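Local coordinates for uncharacterized hypothetical protein (Parabacteroides merdae, PDB 4EI0) that is of unknown function and belongs to the DUF4466 family, its chain folding into four small antiparallel beta sheets, at residues B[39-44]-B[107-112]; B[57-62]-B[124-129]; B[152-157]-B[172-177]; B[191-196]-B[226-231]; B[211-216]-B[267-272]. All blocks are in the same frame, centred on the assembly; numbering follows the deposited sequence. Where two conformers were deposited one is given.

Contact 1 (B[39-44]-B[107-112])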
# COMPACT_ATOMS: atom_id res chain seq x y z
N ALA B 39 14.29 -5.42 -3.56
CA ALA B 39 13.04 -5.03 -2.91
C ALA B 39 12.84 -6.00 -1.75
O ALA B 39 12.65 -7.19 -1.98
CB ALA B 39 11.87 -5.10 -3.88
N TYR B 40 12.97 -5.49 -0.52
CA TYR B 40 12.95 -6.30 0.70
C TYR B 40 11.58 -6.08 1.37
O TYR B 40 11.30 -4.99 1.84
CB TYR B 40 14.02 -5.88 1.66
CG TYR B 40 14.14 -6.70 2.95
CD1 TYR B 40 14.04 -8.08 2.94
CD2 TYR B 40 14.40 -6.08 4.17
CE1 TYR B 40 14.15 -8.83 4.12
CE2 TYR B 40 14.55 -6.82 5.35
CZ TYR B 40 14.43 -8.19 5.32
OH TYR B 40 14.58 -8.93 6.49
N ALA B 41 10.76 -7.15 1.39
CA ALA B 41 9.41 -7.15 1.95
C ALA B 41 9.41 -7.75 3.33
O ALA B 41 10.00 -8.82 3.54
CB ALA B 41 8.47 -7.96 1.06
N MSE B 42 8.69 -7.10 4.25
CA MSE B 42 8.56 -7.55 5.64
C MSE B 42 7.10 -7.48 6.06
O MSE B 42 6.37 -6.64 5.58
CB MSE B 42 9.38 -6.62 6.56
CG MSE B 42 10.83 -6.49 6.16
SE MSE B 42 11.61 -4.83 6.75
CE MSE B 42 10.84 -3.84 5.15
N ALA B 43 6.67 -8.36 6.95
CA ALA B 43 5.25 -8.36 7.40
C ALA B 43 5.14 -9.06 8.75
O ALA B 43 5.82 -10.04 9.00
CB ALA B 43 4.30 -9.03 6.39
N ILE B 44 4.30 -8.49 9.62
CA ILE B 44 4.01 -9.02 10.92
C ILE B 44 2.51 -8.86 11.08
O ILE B 44 1.96 -7.87 10.64
CB ILE B 44 4.79 -8.30 12.04
CG1 ILE B 44 4.57 -9.03 13.38
CG2 ILE B 44 4.40 -6.84 12.16
CD1 ILE B 44 5.44 -8.52 14.52
N ALA B 107 3.64 -3.83 7.78
CA ALA B 107 4.07 -4.40 6.50
C ALA B 107 4.72 -3.31 5.68
O ALA B 107 4.22 -2.18 5.62
CB ALA B 107 2.92 -5.10 5.72
N ALA B 108 5.86 -3.63 5.08
CA ALA B 108 6.53 -2.63 4.23
C ALA B 108 7.43 -3.34 3.23
O ALA B 108 7.84 -4.47 3.43
CB ALA B 108 7.36 -1.69 5.06
N THR B 109 7.71 -2.65 2.13
CA THR B 109 8.71 -3.07 1.16
C THR B 109 9.67 -1.96 0.89
O THR B 109 9.27 -0.89 0.47
CB THR B 109 8.07 -3.47 -0.15
OG1 THR B 109 7.16 -4.51 0.09
CG2 THR B 109 9.12 -3.95 -1.18
N LEU B 110 10.91 -2.17 1.26
CA LEU B 110 11.94 -1.16 1.17
C LEU B 110 12.88 -1.56 0.08
O LEU B 110 13.15 -2.76 -0.08
CB LEU B 110 12.73 -1.03 2.46
CG LEU B 110 12.01 -0.55 3.73
CD1 LEU B 110 13.00 -0.65 4.87
CD2 LEU B 110 11.46 0.88 3.54
N ARG B 111 13.34 -0.56 -0.68
CA ARG B 111 14.34 -0.77 -1.73
C ARG B 111 15.72 -0.48 -1.23
O ARG B 111 15.97 0.57 -0.62
CB ARG B 111 14.00 0.11 -2.90
CG ARG B 111 12.73 -0.38 -3.56
CD ARG B 111 12.27 0.54 -4.66
NE ARG B 111 11.01 0.04 -5.15
CZ ARG B 111 10.19 0.71 -5.93
NH1 ARG B 111 10.49 1.94 -6.31
NH2 ARG B 111 9.05 0.16 -6.28
N TYR B 112 16.62 -1.44 -1.44
CA TYR B 112 18.04 -1.31 -1.10
C TYR B 112 18.84 -1.24 -2.38
O TYR B 112 18.61 -2.02 -3.32
CB TYR B 112 18.47 -2.51 -0.28
CG TYR B 112 19.97 -2.73 -0.09
CD1 TYR B 112 20.70 -1.96 0.80
CD2 TYR B 112 20.62 -3.75 -0.74
CE1 TYR B 112 22.05 -2.16 0.99
CE2 TYR B 112 21.98 -3.95 -0.57
CZ TYR B 112 22.68 -3.17 0.29
OH TYR B 112 24.00 -3.41 0.50

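Contact 2 (B[57-62]-B[124-129])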
# COMPACT_ATOMS: atom_id res chain seq x y z
N VAL B 57 23.60 -6.83 5.29
CA VAL B 57 25.04 -7.02 5.39
C VAL B 57 25.46 -7.55 4.02
O VAL B 57 24.98 -8.58 3.59
CB VAL B 57 25.41 -8.03 6.51
CG1 VAL B 57 26.91 -8.32 6.50
CG2 VAL B 57 24.97 -7.53 7.90
N SER B 58 26.30 -6.82 3.30
CA SER B 58 26.89 -7.32 2.04
C SER B 58 28.22 -7.98 2.32
O SER B 58 28.86 -7.68 3.33
CB SER B 58 27.15 -6.18 1.05
OG SER B 58 28.02 -5.25 1.62
N SER B 59 28.67 -8.83 1.41
CA SER B 59 29.90 -9.59 1.62
C SER B 59 31.13 -8.74 1.26
O SER B 59 32.20 -9.03 1.70
CB SER B 59 29.89 -10.90 0.81
OG SER B 59 29.79 -10.62 -0.55
N ILE B 60 30.96 -7.71 0.45
CA ILE B 60 32.00 -6.74 0.15
C ILE B 60 31.30 -5.39 0.34
O ILE B 60 30.21 -5.13 -0.22
CB ILE B 60 32.52 -6.87 -1.29
CG1 ILE B 60 33.24 -8.21 -1.52
CG2 ILE B 60 33.45 -5.74 -1.59
CD1 ILE B 60 33.51 -8.49 -2.99
N ALA B 61 31.92 -4.51 1.11
CA ALA B 61 31.30 -3.25 1.46
C ALA B 61 30.95 -2.45 0.23
O ALA B 61 31.78 -2.29 -0.65
CB ALA B 61 32.26 -2.45 2.34
N GLY B 62 29.76 -1.89 0.18
CA GLY B 62 29.35 -1.14 -0.99
C GLY B 62 30.06 0.20 -1.11
O GLY B 62 30.53 0.70 -0.11
N ASP B 124 32.41 -12.20 -6.57
CA ASP B 124 31.00 -12.50 -6.29
C ASP B 124 30.62 -11.63 -5.09
O ASP B 124 31.48 -11.31 -4.26
CB ASP B 124 30.83 -13.98 -5.89
CG ASP B 124 30.71 -14.95 -7.10
OD1 ASP B 124 30.97 -14.58 -8.26
OD2 ASP B 124 30.32 -16.12 -6.87
N VAL B 125 29.36 -11.23 -4.98
CA VAL B 125 28.88 -10.53 -3.79
C VAL B 125 27.58 -11.18 -3.34
O VAL B 125 26.71 -11.51 -4.17
CB VAL B 125 28.58 -9.03 -4.00
CG1 VAL B 125 28.18 -8.37 -2.66
CG2 VAL B 125 29.77 -8.29 -4.60
N GLN B 126 27.43 -11.38 -2.04
CA GLN B 126 26.17 -11.92 -1.49
C GLN B 126 25.67 -11.03 -0.38
O GLN B 126 26.38 -10.15 0.14
CB GLN B 126 26.31 -13.36 -1.00
CG GLN B 126 27.32 -13.55 0.08
CD GLN B 126 27.59 -15.01 0.32
OE1 GLN B 126 28.01 -15.74 -0.59
NE2 GLN B 126 27.37 -15.45 1.54
N PHE B 127 24.41 -11.26 -0.02
CA PHE B 127 23.69 -10.35 0.84
C PHE B 127 22.84 -11.09 1.89
O PHE B 127 22.16 -12.07 1.58
CB PHE B 127 22.77 -9.50 -0.00
CG PHE B 127 23.47 -8.65 -1.00
CD1 PHE B 127 23.93 -7.40 -0.66
CD2 PHE B 127 23.71 -9.12 -2.28
CE1 PHE B 127 24.62 -6.64 -1.58
CE2 PHE B 127 24.37 -8.34 -3.23
CZ PHE B 127 24.80 -7.09 -2.87
N SER B 128 22.87 -10.58 3.11
CA SER B 128 22.00 -11.06 4.18
C SER B 128 21.12 -9.94 4.70
O SER B 128 21.61 -8.98 5.31
CB SER B 128 22.85 -11.67 5.30
OG SER B 128 21.95 -12.16 6.30
N PHE B 129 19.84 -10.04 4.39
CA PHE B 129 18.82 -9.03 4.81
C PHE B 129 18.18 -9.51 6.10
O PHE B 129 17.98 -10.73 6.28
CB PHE B 129 17.70 -8.89 3.79
CG PHE B 129 18.13 -8.35 2.44
CD1 PHE B 129 18.76 -9.16 1.52
CD2 PHE B 129 17.97 -7.01 2.13
CE1 PHE B 129 19.16 -8.67 0.30
CE2 PHE B 129 18.38 -6.51 0.91
CZ PHE B 129 18.97 -7.35 -0.01
O HOH W 1 31.85 -11.82 -1.71

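Contact 3 (B[152-157]-B[172-177])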
# COMPACT_ATOMS: atom_id res chain seq x y z
N ASP B 152 34.63 -2.23 -17.53
CA ASP B 152 34.42 -0.81 -17.30
C ASP B 152 33.46 -0.30 -18.33
O ASP B 152 33.39 -0.83 -19.45
CB ASP B 152 35.72 -0.05 -17.46
CG ASP B 152 36.63 -0.14 -16.24
OD1 ASP B 152 36.20 0.28 -15.15
OD2 ASP B 152 37.78 -0.64 -16.36
N MSE B 153 32.71 0.74 -17.97
CA MSE B 153 31.79 1.37 -18.88
C MSE B 153 31.77 2.89 -18.74
O MSE B 153 31.75 3.41 -17.63
CB MSE B 153 30.39 0.78 -18.62
CG MSE B 153 29.37 1.53 -19.35
SE MSE B 153 27.64 0.59 -19.33
CE MSE B 153 27.22 0.56 -17.38
N ALA B 154 31.76 3.61 -19.86
CA ALA B 154 31.72 5.10 -19.87
C ALA B 154 30.64 5.46 -20.88
O ALA B 154 30.66 4.96 -22.01
CB ALA B 154 33.07 5.64 -20.29
N LYS B 155 29.68 6.31 -20.50
CA LYS B 155 28.55 6.60 -21.35
C LYS B 155 28.48 8.06 -21.74
O LYS B 155 28.93 8.93 -21.02
CB LYS B 155 27.24 6.24 -20.66
CG LYS B 155 27.07 4.78 -20.38
CD LYS B 155 25.85 4.54 -19.52
CE LYS B 155 24.58 4.92 -20.29
NZ LYS B 155 23.36 4.34 -19.65
N ASN B 156 27.92 8.29 -22.92
CA ASN B 156 27.60 9.60 -23.43
C ASN B 156 28.73 10.58 -23.39
O ASN B 156 28.60 11.66 -22.87
CB ASN B 156 26.36 10.13 -22.70
CG ASN B 156 25.18 9.17 -22.82
OD1 ASN B 156 24.64 8.72 -21.81
ND2 ASN B 156 24.84 8.80 -24.04
N LEU B 157 29.85 10.19 -23.99
CA LEU B 157 31.01 11.06 -24.10
C LEU B 157 30.99 11.82 -25.42
O LEU B 157 30.58 11.29 -26.44
CB LEU B 157 32.30 10.24 -24.02
CG LEU B 157 32.44 9.55 -22.66
CD1 LEU B 157 33.11 8.20 -22.76
CD2 LEU B 157 33.16 10.48 -21.71
N GLY B 172 40.47 2.32 -14.73
CA GLY B 172 39.09 2.59 -14.35
C GLY B 172 38.26 3.41 -15.31
O GLY B 172 37.16 3.78 -14.96
N GLU B 173 38.75 3.63 -16.53
CA GLU B 173 38.05 4.50 -17.49
C GLU B 173 37.92 3.75 -18.81
O GLU B 173 38.91 3.55 -19.46
CB GLU B 173 38.87 5.76 -17.76
CG GLU B 173 38.51 7.03 -17.00
CD GLU B 173 39.22 8.27 -17.56
OE1 GLU B 173 40.45 8.39 -17.41
OE2 GLU B 173 38.57 9.11 -18.20
N ALA B 174 36.70 3.37 -19.22
CA ALA B 174 36.51 2.53 -20.42
C ALA B 174 37.11 3.19 -21.65
O ALA B 174 37.70 2.53 -22.50
CB ALA B 174 35.03 2.23 -20.64
N VAL B 175 36.98 4.50 -21.72
CA VAL B 175 37.61 5.33 -22.77
C VAL B 175 37.82 6.69 -22.18
O VAL B 175 37.05 7.08 -21.28
CB VAL B 175 36.74 5.45 -24.05
CG1 VAL B 175 35.53 6.35 -23.83
CG2 VAL B 175 37.59 5.95 -25.20
N HIS B 176 38.81 7.40 -22.68
CA HIS B 176 38.99 8.82 -22.37
C HIS B 176 39.22 9.56 -23.64
O HIS B 176 39.96 9.10 -24.48
CB HIS B 176 40.17 9.01 -21.40
CG HIS B 176 40.32 10.44 -20.90
ND1 HIS B 176 39.70 10.91 -19.79
CD2 HIS B 176 40.98 11.52 -21.46
CE1 HIS B 176 40.03 12.22 -19.63
NE2 HIS B 176 40.77 12.59 -20.66
N ILE B 177 38.57 10.72 -23.80
CA ILE B 177 38.72 11.55 -25.00
C ILE B 177 39.65 12.70 -24.65
O ILE B 177 39.32 13.54 -23.84
CB ILE B 177 37.36 12.15 -25.49
CG1 ILE B 177 36.21 11.12 -25.51
CG2 ILE B 177 37.57 12.79 -26.84
CD1 ILE B 177 36.48 9.87 -26.31
O HOH W 2 34.59 3.83 -17.22

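Contact 4 (B[191-196]-B[226-231])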
# COMPACT_ATOMS: atom_id res chain seq x y z
N ALA B 191 51.16 8.91 -27.09
CA ALA B 191 51.50 7.49 -26.89
C ALA B 191 50.35 6.65 -26.30
O ALA B 191 50.33 5.46 -26.45
CB ALA B 191 52.77 7.36 -26.08
N LYS B 192 49.39 7.28 -25.62
CA LYS B 192 48.19 6.62 -25.05
C LYS B 192 47.01 6.53 -26.04
O LYS B 192 45.99 5.94 -25.71
CB LYS B 192 47.67 7.42 -23.83
CG LYS B 192 48.28 7.02 -22.52
CD LYS B 192 48.27 8.14 -21.49
CE LYS B 192 46.88 8.48 -21.06
NZ LYS B 192 46.77 8.76 -19.61
N ILE B 193 47.13 7.17 -27.21
CA ILE B 193 46.00 7.29 -28.12
C ILE B 193 45.91 6.04 -28.96
O ILE B 193 46.89 5.63 -29.61
CB ILE B 193 46.09 8.51 -29.05
CG1 ILE B 193 46.31 9.79 -28.25
CG2 ILE B 193 44.78 8.60 -29.89
CD1 ILE B 193 45.42 9.97 -27.06
N ASP B 194 44.70 5.47 -28.98
CA ASP B 194 44.38 4.28 -29.72
C ASP B 194 43.64 4.56 -31.03
O ASP B 194 43.88 3.89 -32.04
CB ASP B 194 43.61 3.31 -28.78
CG ASP B 194 44.48 2.92 -27.60
OD1 ASP B 194 45.62 2.47 -27.89
OD2 ASP B 194 44.10 3.12 -26.41
N ILE B 195 42.80 5.58 -31.02
CA ILE B 195 41.98 5.90 -32.19
C ILE B 195 41.90 7.41 -32.32
O ILE B 195 41.74 8.11 -31.32
CB ILE B 195 40.53 5.31 -32.06
CG1 ILE B 195 40.54 3.78 -32.19
CG2 ILE B 195 39.63 5.86 -33.14
CD1 ILE B 195 39.23 3.08 -31.91
N MSE B 196 42.02 7.89 -33.55
CA MSE B 196 41.74 9.28 -33.86
C MSE B 196 40.45 9.35 -34.65
O MSE B 196 40.32 8.72 -35.71
CB MSE B 196 42.86 9.92 -34.67
CG MSE B 196 42.55 11.39 -35.06
SE MSE B 196 44.00 12.18 -36.03
CE MSE B 196 43.40 14.08 -36.11
N SER B 226 52.33 13.34 -34.02
CA SER B 226 53.53 12.53 -33.91
C SER B 226 53.51 11.94 -32.52
O SER B 226 53.00 12.55 -31.54
CB SER B 226 54.83 13.31 -34.19
OG SER B 226 54.95 14.44 -33.34
N GLY B 227 54.00 10.72 -32.44
CA GLY B 227 53.90 9.95 -31.22
C GLY B 227 52.69 9.02 -31.22
O GLY B 227 52.59 8.18 -30.34
N PHE B 228 51.74 9.19 -32.14
CA PHE B 228 50.59 8.25 -32.22
C PHE B 228 51.09 6.99 -32.94
O PHE B 228 51.11 6.92 -34.15
CB PHE B 228 49.40 8.88 -32.95
CG PHE B 228 48.14 8.02 -33.00
CD1 PHE B 228 48.14 6.65 -32.82
CD2 PHE B 228 46.93 8.63 -33.31
CE1 PHE B 228 46.98 5.91 -32.93
CE2 PHE B 228 45.77 7.89 -33.40
CZ PHE B 228 45.79 6.54 -33.21
N VAL B 229 51.49 6.00 -32.16
CA VAL B 229 52.12 4.79 -32.68
C VAL B 229 51.27 3.49 -32.47
O VAL B 229 51.54 2.46 -33.06
CB VAL B 229 53.48 4.61 -31.99
CG1 VAL B 229 54.44 5.73 -32.40
CG2 VAL B 229 53.28 4.60 -30.48
N ASN B 230 50.22 3.53 -31.65
CA ASN B 230 49.38 2.34 -31.44
C ASN B 230 48.58 1.93 -32.68
O ASN B 230 47.85 2.73 -33.26
CB ASN B 230 48.43 2.54 -30.27
CG ASN B 230 49.15 2.70 -28.97
OD1 ASN B 230 50.33 2.41 -28.89
ND2 ASN B 230 48.44 3.14 -27.93
N ASN B 231 48.74 0.68 -33.10
CA ASN B 231 47.98 0.13 -34.23
C ASN B 231 46.77 -0.69 -33.74
O ASN B 231 46.86 -1.88 -33.48
CB ASN B 231 48.89 -0.70 -35.13
CG ASN B 231 48.25 -0.98 -36.47
OD1 ASN B 231 47.22 -0.41 -36.84
ND2 ASN B 231 48.84 -1.91 -37.18
O HOH W 3 49.60 5.69 -29.83

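Contact 5 (B[211-216]-B[267-272])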
# COMPACT_ATOMS: atom_id res chain seq x y z
N THR B 211 43.77 4.96 -37.13
CA THR B 211 44.77 4.42 -36.23
C THR B 211 46.15 4.55 -36.92
O THR B 211 46.22 5.07 -38.03
CB THR B 211 44.44 2.95 -35.90
OG1 THR B 211 45.07 2.61 -34.67
CG2 THR B 211 44.90 2.01 -37.02
N SER B 212 47.24 4.12 -36.28
CA SER B 212 48.60 4.43 -36.77
C SER B 212 48.82 4.01 -38.22
O SER B 212 49.48 4.72 -38.97
CB SER B 212 49.68 3.76 -35.90
OG SER B 212 49.64 2.35 -36.06
N SER B 213 48.28 2.87 -38.61
CA SER B 213 48.54 2.37 -39.96
C SER B 213 47.39 2.63 -40.92
O SER B 213 47.38 2.12 -42.01
CB SER B 213 48.88 0.88 -39.88
OG SER B 213 47.86 0.18 -39.20
N SER B 214 46.41 3.47 -40.57
CA SER B 214 45.34 3.74 -41.53
C SER B 214 45.95 4.24 -42.85
O SER B 214 46.89 5.01 -42.82
CB SER B 214 44.35 4.79 -41.01
OG SER B 214 43.63 4.36 -39.85
N PRO B 215 45.45 3.79 -44.01
CA PRO B 215 46.07 4.28 -45.25
C PRO B 215 45.74 5.74 -45.54
O PRO B 215 44.56 6.13 -45.42
CB PRO B 215 45.49 3.38 -46.34
CG PRO B 215 44.67 2.34 -45.64
CD PRO B 215 44.39 2.79 -44.25
N LYS B 216 46.76 6.52 -45.94
CA LYS B 216 46.64 7.96 -46.26
C LYS B 216 45.48 8.17 -47.24
O LYS B 216 44.69 9.11 -47.09
CB LYS B 216 47.98 8.51 -46.80
N CYS B 267 39.85 -8.21 -38.84
CA CYS B 267 39.86 -6.79 -38.44
C CYS B 267 40.42 -5.84 -39.50
O CYS B 267 41.03 -6.26 -40.48
CB CYS B 267 40.63 -6.58 -37.12
SG CYS B 267 42.37 -7.04 -37.23
N THR B 268 40.19 -4.55 -39.30
CA THR B 268 40.66 -3.51 -40.20
C THR B 268 41.40 -2.44 -39.39
O THR B 268 41.29 -2.39 -38.12
CB THR B 268 39.47 -2.93 -41.02
OG1 THR B 268 39.97 -2.01 -41.98
CG2 THR B 268 38.43 -2.23 -40.14
N ASN B 269 42.12 -1.56 -40.09
CA ASN B 269 42.83 -0.45 -39.42
C ASN B 269 42.25 0.94 -39.69
O ASN B 269 42.89 1.94 -39.41
CB ASN B 269 44.31 -0.48 -39.77
CG ASN B 269 44.54 -0.33 -41.27
OD1 ASN B 269 43.62 -0.14 -42.03
ND2 ASN B 269 45.78 -0.43 -41.67
N TYR B 270 41.04 0.99 -40.23
CA TYR B 270 40.28 2.24 -40.33
C TYR B 270 38.82 1.89 -40.47
O TYR B 270 38.49 0.80 -40.93
CB TYR B 270 40.71 3.11 -41.53
CG TYR B 270 40.30 2.51 -42.88
CD1 TYR B 270 41.03 1.48 -43.46
CD2 TYR B 270 39.16 2.95 -43.54
CE1 TYR B 270 40.64 0.91 -44.66
CE2 TYR B 270 38.77 2.39 -44.75
CZ TYR B 270 39.52 1.36 -45.30
OH TYR B 270 39.17 0.79 -46.48
N ILE B 271 37.94 2.80 -40.04
CA ILE B 271 36.49 2.67 -40.23
C ILE B 271 35.94 3.99 -40.78
O ILE B 271 36.23 5.06 -40.25
CB ILE B 271 35.77 2.36 -38.92
CG1 ILE B 271 36.16 0.94 -38.43
CG2 ILE B 271 34.25 2.49 -39.12
CD1 ILE B 271 35.57 0.65 -37.06
N LEU B 272 35.14 3.91 -41.83
CA LEU B 272 34.50 5.08 -42.45
C LEU B 272 32.98 4.99 -42.25
O LEU B 272 32.46 3.93 -41.90
CB LEU B 272 34.82 5.15 -43.96
CG LEU B 272 36.32 5.10 -44.37
CD1 LEU B 272 36.56 5.10 -45.86
CD2 LEU B 272 37.11 6.24 -43.75

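Contact 1 (B[39-44]-B[107-112])
Met42 and Leu110 meet on one face of a pair of antiparallel strands, with the selenomethionine methyl doing the touching: Met42 CE lies 3.8 Å from Leu110 CG, and the two side chains run at a slant to each other. The last torsion of Met42 bends the chain (chi3 -82°), which carries CE over the neighbouring strand to 4.1 Å from Ala108 CB. On the same face Tyr40 swings away from 107-112, one side of its ring lying against Met42 CG, while its hydroxyl is bonded to Asn18. The reverse face carries Ala39, Ala41, Ala43, Ala107 and Thr109. There Thr109 splits its branches: CG2, anti to the backbone N, reaches Ala39 CB at 4.0 Å, and OG1 lies 3.8 Å from Ala41 CB. With a glycine at this position both branches would be gone, and Ala39 and Ala41 would probably lose their cross-strand side-chain neighbour. Four backbone bonds fix the register; Tyr40 N to Leu110 O is 2.8 Å and nearly straight (172°), and Met42 N to Ala108 O is 2.9 Å. The Met42 face is covered by residues of strands 51-58 and 124-133, among them Leu51 and Val131. Alternating hydrogen-bonded and non-hydrogen-bonded pairs, with one face packed on strands of a second sheet, are characteristic of an antiparallel beta sandwich.

Contact 2 (B[57-62]-B[124-129])
Ser59 OG is gripped from two sides: Gln126 N donates to it over 2.9 Å at 168°, and a water stands 2.7 Å from the same Ser59 OG. That water also donates to Asp124 O, so one hydroxyl links 57-62 to two successive parts of the opposite strand. The chi1 of Ser59 (61°) sets OG between the backbone N and the carbonyl carbon, on the side facing 124-129. The backbone NH of Ser59 adds a more bent bond, Ser59 N to Gln126 O at 131°. Before the serine the pairing is regular, with Val57 N and Ser128 N each donating to the other residue's carbonyl. This is the end of an antiparallel ladder: the chain leaves the sheet after Ser58, and Ser59 OG accepts from Gln126 N just past the last paired residue. This sheet faces the one holding strand 107-115, in the manner of a beta sandwich.

Toward that neighbouring sheet, Ser58 CB lies obliquely against the Phe127 ring, 3.7 Å from Phe127 CE1, and Tyr112 and Tyr114 pack against the same phenylalanine, Tyr114 edge-to-face. The Ser58 hydroxyl turns back to its own segment and donates to Ile60 O from well above the carbonyl plane, bracing the bend after the strand. In the conformer of Val125 given here, one of two, Ile60 CD1 is near Val125 CG2, a detail that remains doubtful. On the opposite side of the strand from Phe127, Gln126 CG lies 3.8 Å from Ser59 CB.

Contact 3 (B[152-157]-B[172-177])
Ala174 CB projects onto the backbone of 152-157, 3.6 Å from Ala154 N and 3.9 Å from Ala154 CB. Asp152 CB reaches the same methyl, and with CG set beside its own backbone N (chi1 -79°) its carboxylate passes alongside Gly172. The stronger partners of that carboxylate lie beyond the contact: OD2 forms a salt bridge with Arg309 and OD1 one with Arg121. Farther along, Leu157 and Val175 lie alongside each other, pointing opposite ways. Val175 is modelled with CG1 between the backbone N and the carbonyl carbon (chi1 73°), and Leu157 with an unusual chi2 of 145°; the 3.2 Å from Leu157 CD1 to Val175 CG1 is too short to interpret. Leu157 CB also faces Ile177 CG1 at 4.3 Å. Within 172-177, His176 ND1 donates to Glu173 OE2 over 2.7 Å, in the ring plane and on the syn lone pair, which restrains both side chains. The edge strand 152-159 meets the loop entering strand 176-178 without a direct hydrogen bond: a water accepts from Ala174 N and donates weakly to Met153 O, implying a junction held mainly by apolar contact.

Contact 4 (B[191-196]-B[226-231])
Asn230 and Asp194 form the direct hydrogen bond between the two segments: Asn230 ND2 donates to Asp194 OD1 over 2.9 Å, bent to 140°. The amide and carboxylate planes are nearly parallel, yet the donor comes in on the syn side, 34° out of the carboxylate plane. The other oxygen, Asp194 OD2, accepts from the backbone NH of Phe168, so both branches of the carboxylate are occupied. A water adds a second polar link, accepting from Asn230 N and lying 2.7 Å from Ile193 O, to which it probably donates.

These bonds join the loop between strands 207-210 and 233-238 to the lead-in of strand 195-199. At that point Asp194 and Ile195 both face Leu166 in a classic beta bulge in the antiparallel sheet that strand 195-199 belongs to.

The aromatic contacts centre on Phe228, whose CG is anti to the backbone N (chi1 -176°), a setting that carries the ring over to 191-196. Ile193 CG2 makes a CH-pi contact with one face, 4.1 Å from the centroid of the Phe228 ring. The rim is met differently: Asp194 O approaches Phe228 CZ at 3.5 Å near the ring plane, and Met196 N also lies at the edge.

Among apolar pairs, Met196 CB lies 3.8 Å from Phe228 CE2; the rest of the selenomethionine extends away from the ring, touching Tyr165 and Thr222.

Contact 5 (B[211-216]-B[267-272])
A type I beta turn, Thr211 to Ser214, follows strand 207-210 and packs against the start of the edge strand 270-274 of the same antiparallel sheet. The turn is closed by Ser214 N to Thr211 O, and Ser214 OG works both ways: it accepts from Thr211 N at 2.8 Å and donates to Asn269 O at 2.6 Å. With OG beside its own backbone N (chi1 -64°), the hydroxyl sits between the turn and segment 267-272. Replacing Ser214 by an alanine would remove that oxygen, and both Thr211 N and Asn269 O would probably be left without this partner, weakening the tie across the contact. Asn269 O is met from another direction by Thr211 CG2, while Thr211 OG1 bonds to Thr232 and Asp194. The Asn269 side chain turns to Ser213: Asn269 ND2 donates to Ser213 OG over a long 3.3 Å, the oxygen lying 20° out of the amide plane, and Ser213 OG is also bonded to Asn231. The ring of Tyr270 stacks with Tyr218. The side chains of Pro215 and Tyr270 run at about a right angle, and Pro215 CD, placed obliquely to the ring, comes within 3.7 Å of Tyr270 CD1.

In the fold
From the N terminus, strand 35-43 leads into strand 51-58, and each gains a later partner: contact 1 closes when 107-112 returns to 39-44, contact 2 when 124-129 returns to 57-62. The two loops cross, and the contacts touch where Tyr40 and Tyr112 meet Phe129, joining two facing sheets. Contact 3 follows in series, closing a short loop between strand 152-159 of a third sheet and the entry to strand 176-178 of a fourth. Contacts 4 and 5 cross in their turn and touch through Asp194 and Thr211, tying loops to that fourth sheet. Centres of contacts 1 and 5 lie about 55 Å apart, on opposite sides of the chain's centre.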